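Local structure of Poly(A) RNA polymerase GLD2 (Rattus norvegicus, 6LBK) at residues A[191-196]-A[246-251]. The protein probably adds successive AMP monomers from ATP to the 3' ends of selected cytoplasmic mRNAs and a single nucleotide to specific miRNAs. The protein carries 1 engineered substitution. Sequence-based numbering, arbitrary orientation.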
# COMPACT_ATOMS: atom_id res chain seq x y z
N ARG A 191 8.55 -0.66 -3.07
CA ARG A 191 8.95 -1.59 -4.11
C ARG A 191 10.27 -2.26 -3.76
O ARG A 191 10.43 -3.47 -3.97
CB ARG A 191 9.05 -0.86 -5.46
CG ARG A 191 9.61 -1.73 -6.57
CD ARG A 191 9.37 -1.18 -7.95
NE ARG A 191 9.89 -2.08 -8.98
CZ ARG A 191 9.18 -3.00 -9.63
NH1 ARG A 191 9.79 -3.77 -10.53
NH2 ARG A 191 7.88 -3.15 -9.39
N THR A 192 11.21 -1.51 -3.16
CA THR A 192 12.50 -2.09 -2.81
C THR A 192 12.36 -3.11 -1.69
O THR A 192 13.07 -4.12 -1.68
CB THR A 192 13.49 -0.97 -2.42
OG1 THR A 192 13.54 -0.01 -3.48
CG2 THR A 192 14.88 -1.54 -2.21
N TYR A 193 11.43 -2.87 -0.77
CA TYR A 193 11.08 -3.88 0.21
C TYR A 193 10.39 -5.06 -0.45
O TYR A 193 10.64 -6.22 -0.08
CB TYR A 193 10.17 -3.28 1.25
CG TYR A 193 10.81 -2.42 2.30
CD1 TYR A 193 11.68 -2.97 3.23
CD2 TYR A 193 10.48 -1.08 2.41
CE1 TYR A 193 12.22 -2.19 4.22
CE2 TYR A 193 11.02 -0.30 3.39
CZ TYR A 193 11.88 -0.86 4.29
OH TYR A 193 12.42 -0.07 5.27
N ALA A 194 9.50 -4.78 -1.42
CA ALA A 194 8.68 -5.83 -2.02
C ALA A 194 9.53 -6.91 -2.67
O ALA A 194 9.11 -8.06 -2.78
CB ALA A 194 7.70 -5.22 -3.03
N TYR A 195 10.71 -6.56 -3.14
CA TYR A 195 11.57 -7.53 -3.79
C TYR A 195 12.85 -7.80 -2.99
O TYR A 195 13.75 -8.50 -3.48
CB TYR A 195 11.88 -7.08 -5.22
CG TYR A 195 10.64 -7.06 -6.09
CD1 TYR A 195 10.22 -8.20 -6.77
CD2 TYR A 195 9.86 -5.91 -6.20
CE1 TYR A 195 9.06 -8.19 -7.56
CE2 TYR A 195 8.71 -5.88 -6.98
CZ TYR A 195 8.31 -7.02 -7.66
OH TYR A 195 7.16 -6.97 -8.43
N LEU A 196 12.93 -7.29 -1.75
CA LEU A 196 14.11 -7.53 -0.92
C LEU A 196 14.12 -8.96 -0.38
O LEU A 196 15.19 -9.51 -0.07
CB LEU A 196 14.16 -6.50 0.23
CG LEU A 196 15.52 -6.09 0.81
CD1 LEU A 196 16.28 -5.23 -0.20
CD2 LEU A 196 15.39 -5.35 2.15
N PRO A 246 15.38 -5.27 7.07
CA PRO A 246 16.09 -4.24 7.81
C PRO A 246 15.37 -2.93 7.66
O PRO A 246 14.18 -2.93 7.31
CB PRO A 246 17.46 -4.21 7.13
CG PRO A 246 17.11 -4.49 5.70
CD PRO A 246 15.93 -5.45 5.72
N SER A 247 16.05 -1.82 7.92
CA SER A 247 15.55 -0.50 7.53
C SER A 247 16.27 -0.05 6.28
O SER A 247 17.50 0.11 6.30
CB SER A 247 15.72 0.52 8.64
OG SER A 247 15.36 1.81 8.16
N LEU A 248 15.53 0.13 5.17
CA LEU A 248 16.17 0.57 3.94
C LEU A 248 16.68 2.01 4.05
O LEU A 248 17.75 2.33 3.53
CB LEU A 248 15.21 0.44 2.75
CG LEU A 248 14.87 -0.94 2.19
CD1 LEU A 248 13.74 -0.82 1.18
CD2 LEU A 248 16.08 -1.61 1.57
N GLN A 249 15.94 2.88 4.74
CA GLN A 249 16.30 4.30 4.80
C GLN A 249 17.48 4.56 5.73
O GLN A 249 18.20 5.55 5.56
CB GLN A 249 15.08 5.11 5.24
CG GLN A 249 14.03 5.23 4.18
CD GLN A 249 12.76 5.84 4.70
OE1 GLN A 249 11.97 5.18 5.37
NE2 GLN A 249 12.56 7.11 4.41
N LYS A 250 17.66 3.72 6.75
CA LYS A 250 18.84 3.83 7.59
C LYS A 250 20.09 3.29 6.90
O LYS A 250 21.17 3.88 7.02
CB LYS A 250 18.60 3.12 8.93
CG LYS A 250 17.61 3.84 9.83
CD LYS A 250 17.41 3.06 11.11
CE LYS A 250 16.76 3.91 12.19
NZ LYS A 250 16.54 3.10 13.43
N ILE A 251 19.98 2.16 6.19
CA ILE A 251 21.16 1.52 5.61
C ILE A 251 21.57 2.18 4.30
O ILE A 251 22.77 2.28 4.00
CB ILE A 251 20.94 -0.00 5.44
CG1 ILE A 251 20.67 -0.67 6.79
CG2 ILE A 251 22.12 -0.66 4.74
CD1 ILE A 251 20.26 -2.13 6.68
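L248 is the knob of this contact, and the hollow that takes it is formed by T192 and Y193 in the last turn of helix 182-194 and by L196 just after it. L248 CD1 sits 3.3 Å from the centroid of the Y193 ring and only 4° off the ring normal, a CH-pi contact over the middle of the face; T192 forms another wall, its CB 3.6 Å from the same CD1. The other branch, L248 CD2, lies 3.8 Å from L196 CD2 as the two leucines pass in opposite directions. L196 carries the surface on toward P246: with CG anti to the backbone N (chi1 -151°), L196 CD2 meets P246 CD tip to tip at 3.6 Å. The Y193 ring and the L248 side chain come from opposite directions, which brings Y193 OH to L248 N, from which it accepts a nearly straight hydrogen bond (3.1 Å, 171°). That N-H belongs to the first residue of helix 248-251, where the N-cap atom S247 OG accepts a weak bond from K250 N and is itself hydrogen-bonded to R308 O. P246 O lies in the ring plane at the edge of Y193, and Q238 donates a hydrogen bond to it. A leucine in place of Y193 would probably leave L248 N without its acceptor and take the flat wall from beside L248 CD1. F256 touches both T192 and L248, extending the apolar surroundings. An N-capped helix start thus fits its first-turn leucine against the end of helix 182-194, in the largely helical part of this poly(A) polymerase-type nucleotidyltransferase, away from its predicted magnesium-binding aspartates.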